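Local structure of peroxisomal catalase A (Saccharomyces cerevisiae, 1A4E) at residues D70-S82 and K204-Q216. The protein breaks down hydrogen peroxide to water and oxygen with a heme cofactor, probably protecting the cell from peroxide made by peroxisomal oxidases. Residues are numbered along the deposited sequence; the frame is centred on the assembly and turned at random.
Sequences DDITDICGSAMFS and KWSNKNGDWHYVQ
G77 N donates to S206 O at 2.8 Å, joining the loop 70-82 to the hairpin 204-216. N207 ND2 reaches D74 O at 2.9 Å, from above the carbonyl plane. The same ND2 also bonds D211 OD2 in the plane of its own amide, while N207 OD1 accepts from D211 N. With N207 chi1 at 63°, CG lies between the backbone N and the carbonyl carbon, which carries the amide to D74 O. N207 CB rests against T73 O and D74 O.

Water 1 donates to T73 O and accepts from K208 N. Water 2 links I75 O to H213 ND1 and lies in the plane of the imidazole.

Strands 203-206 and 212-221 form the hairpin, with a type I turn from N207 to G210. Segment 70-82 lies in the loop between strands 59-68 and 87-95 of the antiparallel beta barrel of the catalase fold.

Apolar packing centres on W205. C76 CB meets W205 CE3 at 3.7 Å, and I72 CD1 meets W205 CZ3 at 4.0 Å. F81 CE2 lies over one face of the indole, but the two ring planes are tilted by 33°. V215 CG1 sits over an indole face. I75 CD1 makes a CH-pi contact over a face of H213, 4.0 Å from the ring centroid. Strand 259-267 extends this core, with I264 touching W205 and V215, and T266 touching I75 and H213.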
# COMPACT_ATOMS: atom_id res chain seq x y z
N ASP B 70 -22.25 -9.51 -38.81
CA ASP B 70 -22.59 -10.82 -39.33
C ASP B 70 -23.01 -11.76 -38.21
O ASP B 70 -22.57 -11.66 -37.06
CB ASP B 70 -21.41 -11.47 -40.04
CG ASP B 70 -20.88 -10.67 -41.21
OD1 ASP B 70 -20.10 -9.76 -40.97
OD2 ASP B 70 -21.25 -10.95 -42.36
N ASP B 71 -23.88 -12.71 -38.57
CA ASP B 71 -24.37 -13.67 -37.62
C ASP B 71 -23.34 -14.73 -37.28
O ASP B 71 -22.78 -15.37 -38.18
CB ASP B 71 -25.62 -14.34 -38.18
CG ASP B 71 -26.27 -15.27 -37.16
OD1 ASP B 71 -26.53 -14.82 -36.05
OD2 ASP B 71 -26.51 -16.43 -37.46
N ILE B 72 -23.03 -14.85 -35.98
CA ILE B 72 -22.20 -15.92 -35.46
C ILE B 72 -22.90 -16.52 -34.24
O ILE B 72 -22.24 -17.13 -33.40
CB ILE B 72 -20.76 -15.49 -35.00
CG1 ILE B 72 -20.78 -14.36 -33.98
CG2 ILE B 72 -19.96 -15.13 -36.26
CD1 ILE B 72 -19.45 -14.35 -33.19
N THR B 73 -24.23 -16.39 -34.13
CA THR B 73 -24.95 -16.97 -32.99
C THR B 73 -24.91 -18.50 -32.92
O THR B 73 -25.20 -19.11 -31.89
CB THR B 73 -26.42 -16.48 -33.00
OG1 THR B 73 -27.01 -16.89 -34.22
CG2 THR B 73 -26.50 -14.97 -32.79
N ASP B 74 -24.52 -19.15 -34.03
CA ASP B 74 -24.31 -20.59 -34.09
C ASP B 74 -22.97 -20.98 -33.48
O ASP B 74 -22.74 -22.14 -33.12
CB ASP B 74 -24.37 -21.07 -35.55
CG ASP B 74 -23.42 -20.36 -36.51
OD1 ASP B 74 -23.57 -19.16 -36.71
OD2 ASP B 74 -22.54 -21.01 -37.05
N ILE B 75 -22.04 -20.03 -33.39
CA ILE B 75 -20.75 -20.27 -32.76
C ILE B 75 -20.75 -19.79 -31.30
O ILE B 75 -20.32 -20.51 -30.40
CB ILE B 75 -19.63 -19.55 -33.57
CG1 ILE B 75 -19.64 -19.98 -35.04
CG2 ILE B 75 -18.28 -19.85 -32.93
CD1 ILE B 75 -19.36 -21.48 -35.33
N CYS B 76 -21.27 -18.59 -31.02
CA CYS B 76 -21.21 -18.01 -29.69
C CYS B 76 -22.53 -17.40 -29.27
O CYS B 76 -23.08 -16.56 -29.98
CB CYS B 76 -20.14 -16.93 -29.65
SG CYS B 76 -19.86 -16.32 -27.98
N GLY B 77 -23.01 -17.82 -28.10
CA GLY B 77 -24.28 -17.36 -27.55
C GLY B 77 -24.19 -16.08 -26.71
O GLY B 77 -25.21 -15.72 -26.12
N SER B 78 -23.04 -15.39 -26.61
CA SER B 78 -22.90 -14.16 -25.84
C SER B 78 -23.83 -13.07 -26.34
O SER B 78 -23.97 -12.87 -27.55
CB SER B 78 -21.48 -13.62 -25.90
OG SER B 78 -20.58 -14.61 -25.43
N ALA B 79 -24.46 -12.35 -25.41
CA ALA B 79 -25.40 -11.29 -25.73
C ALA B 79 -24.87 -10.17 -26.61
O ALA B 79 -25.62 -9.63 -27.41
CB ALA B 79 -25.93 -10.66 -24.46
N MET B 80 -23.57 -9.84 -26.53
CA MET B 80 -23.03 -8.78 -27.37
C MET B 80 -23.07 -9.13 -28.85
O MET B 80 -23.06 -8.24 -29.69
CB MET B 80 -21.58 -8.48 -26.95
CG MET B 80 -20.55 -9.56 -27.18
SD MET B 80 -18.89 -9.03 -26.72
CE MET B 80 -18.52 -7.78 -27.92
N PHE B 81 -23.16 -10.42 -29.18
CA PHE B 81 -23.24 -10.90 -30.55
C PHE B 81 -24.67 -11.24 -30.98
O PHE B 81 -24.86 -11.57 -32.14
CB PHE B 81 -22.39 -12.15 -30.73
CG PHE B 81 -20.90 -11.99 -30.45
CD1 PHE B 81 -20.18 -10.93 -31.01
CD2 PHE B 81 -20.26 -12.93 -29.65
CE1 PHE B 81 -18.80 -10.83 -30.77
CE2 PHE B 81 -18.89 -12.81 -29.41
CZ PHE B 81 -18.16 -11.76 -29.97
N SER B 82 -25.69 -11.13 -30.13
CA SER B 82 -27.03 -11.62 -30.45
C SER B 82 -27.82 -11.04 -31.62
O SER B 82 -28.67 -11.76 -32.14
CB SER B 82 -27.91 -11.51 -29.21
OG SER B 82 -28.07 -10.17 -28.79
N LYS B 204 -12.48 -21.06 -26.23
CA LYS B 204 -13.60 -21.95 -26.49
C LYS B 204 -14.88 -21.15 -26.43
O LYS B 204 -15.22 -20.62 -25.38
CB LYS B 204 -13.66 -23.08 -25.47
CG LYS B 204 -12.52 -24.08 -25.66
CD LYS B 204 -12.66 -25.28 -24.74
CE LYS B 204 -12.37 -24.92 -23.29
NZ LYS B 204 -12.62 -26.05 -22.41
N TRP B 205 -15.56 -20.98 -27.57
CA TRP B 205 -16.84 -20.29 -27.59
C TRP B 205 -17.96 -21.30 -27.78
O TRP B 205 -17.81 -22.28 -28.51
CB TRP B 205 -16.88 -19.26 -28.73
CG TRP B 205 -15.95 -18.04 -28.59
CD1 TRP B 205 -15.05 -17.91 -27.56
CD2 TRP B 205 -15.90 -16.97 -29.45
NE1 TRP B 205 -14.42 -16.78 -27.76
CE2 TRP B 205 -14.89 -16.19 -28.87
CE3 TRP B 205 -16.54 -16.55 -30.61
CZ2 TRP B 205 -14.51 -14.97 -29.44
CZ3 TRP B 205 -16.15 -15.33 -31.19
CH2 TRP B 205 -15.15 -14.55 -30.61
N SER B 206 -19.09 -21.10 -27.09
CA SER B 206 -20.21 -22.03 -27.15
C SER B 206 -21.49 -21.33 -27.55
O SER B 206 -21.68 -20.16 -27.21
CB SER B 206 -20.47 -22.66 -25.80
OG SER B 206 -19.33 -23.36 -25.36
N ASN B 207 -22.37 -22.00 -28.30
CA ASN B 207 -23.68 -21.43 -28.59
C ASN B 207 -24.66 -21.85 -27.50
O ASN B 207 -24.30 -22.59 -26.57
CB ASN B 207 -24.18 -21.90 -29.96
CG ASN B 207 -24.43 -23.39 -30.17
OD1 ASN B 207 -24.71 -24.17 -29.27
ND2 ASN B 207 -24.36 -23.82 -31.43
N LYS B 208 -25.92 -21.42 -27.60
CA LYS B 208 -26.91 -21.74 -26.59
C LYS B 208 -27.35 -23.20 -26.53
O LYS B 208 -27.85 -23.64 -25.50
CB LYS B 208 -28.10 -20.82 -26.80
CG LYS B 208 -27.73 -19.49 -26.18
CD LYS B 208 -28.64 -18.36 -26.60
CE LYS B 208 -28.35 -17.15 -25.71
NZ LYS B 208 -28.96 -15.95 -26.26
N ASN B 209 -27.11 -23.97 -27.60
CA ASN B 209 -27.40 -25.40 -27.63
C ASN B 209 -26.34 -26.28 -26.97
O ASN B 209 -26.54 -27.48 -26.82
CB ASN B 209 -27.58 -25.89 -29.06
CG ASN B 209 -28.92 -25.55 -29.69
OD1 ASN B 209 -29.41 -24.42 -29.65
ND2 ASN B 209 -29.55 -26.52 -30.35
N GLY B 210 -25.19 -25.71 -26.57
CA GLY B 210 -24.13 -26.49 -25.95
C GLY B 210 -23.06 -26.94 -26.93
O GLY B 210 -22.10 -27.60 -26.53
N ASP B 211 -23.20 -26.62 -28.22
CA ASP B 211 -22.19 -26.94 -29.23
C ASP B 211 -21.04 -25.96 -29.05
O ASP B 211 -21.28 -24.77 -28.87
CB ASP B 211 -22.75 -26.80 -30.66
CG ASP B 211 -24.04 -27.56 -30.97
OD1 ASP B 211 -24.16 -28.71 -30.54
OD2 ASP B 211 -24.94 -27.01 -31.63
N TRP B 212 -19.80 -26.42 -29.09
CA TRP B 212 -18.67 -25.53 -28.89
C TRP B 212 -17.58 -25.66 -29.94
O TRP B 212 -17.44 -26.69 -30.60
CB TRP B 212 -18.05 -25.77 -27.50
CG TRP B 212 -17.46 -27.15 -27.27
CD1 TRP B 212 -18.24 -28.21 -26.90
CD2 TRP B 212 -16.13 -27.49 -27.38
NE1 TRP B 212 -17.41 -29.22 -26.77
CE2 TRP B 212 -16.15 -28.85 -27.04
CE3 TRP B 212 -14.93 -26.86 -27.70
CZ2 TRP B 212 -14.98 -29.60 -27.03
CZ3 TRP B 212 -13.75 -27.61 -27.69
CH2 TRP B 212 -13.78 -28.97 -27.35
N HIS B 213 -16.78 -24.61 -30.07
CA HIS B 213 -15.67 -24.59 -31.00
C HIS B 213 -14.41 -23.97 -30.41
O HIS B 213 -14.46 -23.15 -29.50
CB HIS B 213 -16.02 -23.79 -32.26
CG HIS B 213 -17.01 -24.44 -33.22
ND1 HIS B 213 -18.32 -24.49 -33.13
CD2 HIS B 213 -16.67 -25.04 -34.41
CE1 HIS B 213 -18.80 -25.08 -34.19
NE2 HIS B 213 -17.79 -25.41 -34.96
N TYR B 214 -13.26 -24.43 -30.91
CA TYR B 214 -11.99 -23.79 -30.63
C TYR B 214 -11.96 -22.60 -31.57
O TYR B 214 -12.23 -22.74 -32.76
CB TYR B 214 -10.81 -24.70 -30.95
CG TYR B 214 -10.64 -25.87 -30.00
CD1 TYR B 214 -10.45 -25.68 -28.62
CD2 TYR B 214 -10.64 -27.17 -30.52
CE1 TYR B 214 -10.27 -26.77 -27.77
CE2 TYR B 214 -10.46 -28.26 -29.67
CZ TYR B 214 -10.28 -28.06 -28.30
OH TYR B 214 -10.08 -29.14 -27.47
N VAL B 215 -11.65 -21.42 -31.04
CA VAL B 215 -11.71 -20.17 -31.79
C VAL B 215 -10.41 -19.39 -31.71
O VAL B 215 -9.75 -19.39 -30.67
CB VAL B 215 -12.90 -19.31 -31.24
CG1 VAL B 215 -12.96 -17.97 -31.95
CG2 VAL B 215 -14.23 -20.00 -31.51
N GLN B 216 -9.98 -18.76 -32.80
CA GLN B 216 -8.88 -17.80 -32.77
C GLN B 216 -9.41 -16.53 -33.42
O GLN B 216 -10.09 -16.57 -34.44
CB GLN B 216 -7.66 -18.30 -33.53
CG GLN B 216 -7.03 -19.36 -32.66
CD GLN B 216 -5.53 -19.50 -32.77
OE1 GLN B 216 -4.85 -18.79 -33.50
NE2 GLN B 216 -4.97 -20.43 -32.01
O HOH W 1 -26.36 -19.01 -29.37
O HOH W 2 -20.00 -23.30 -31.00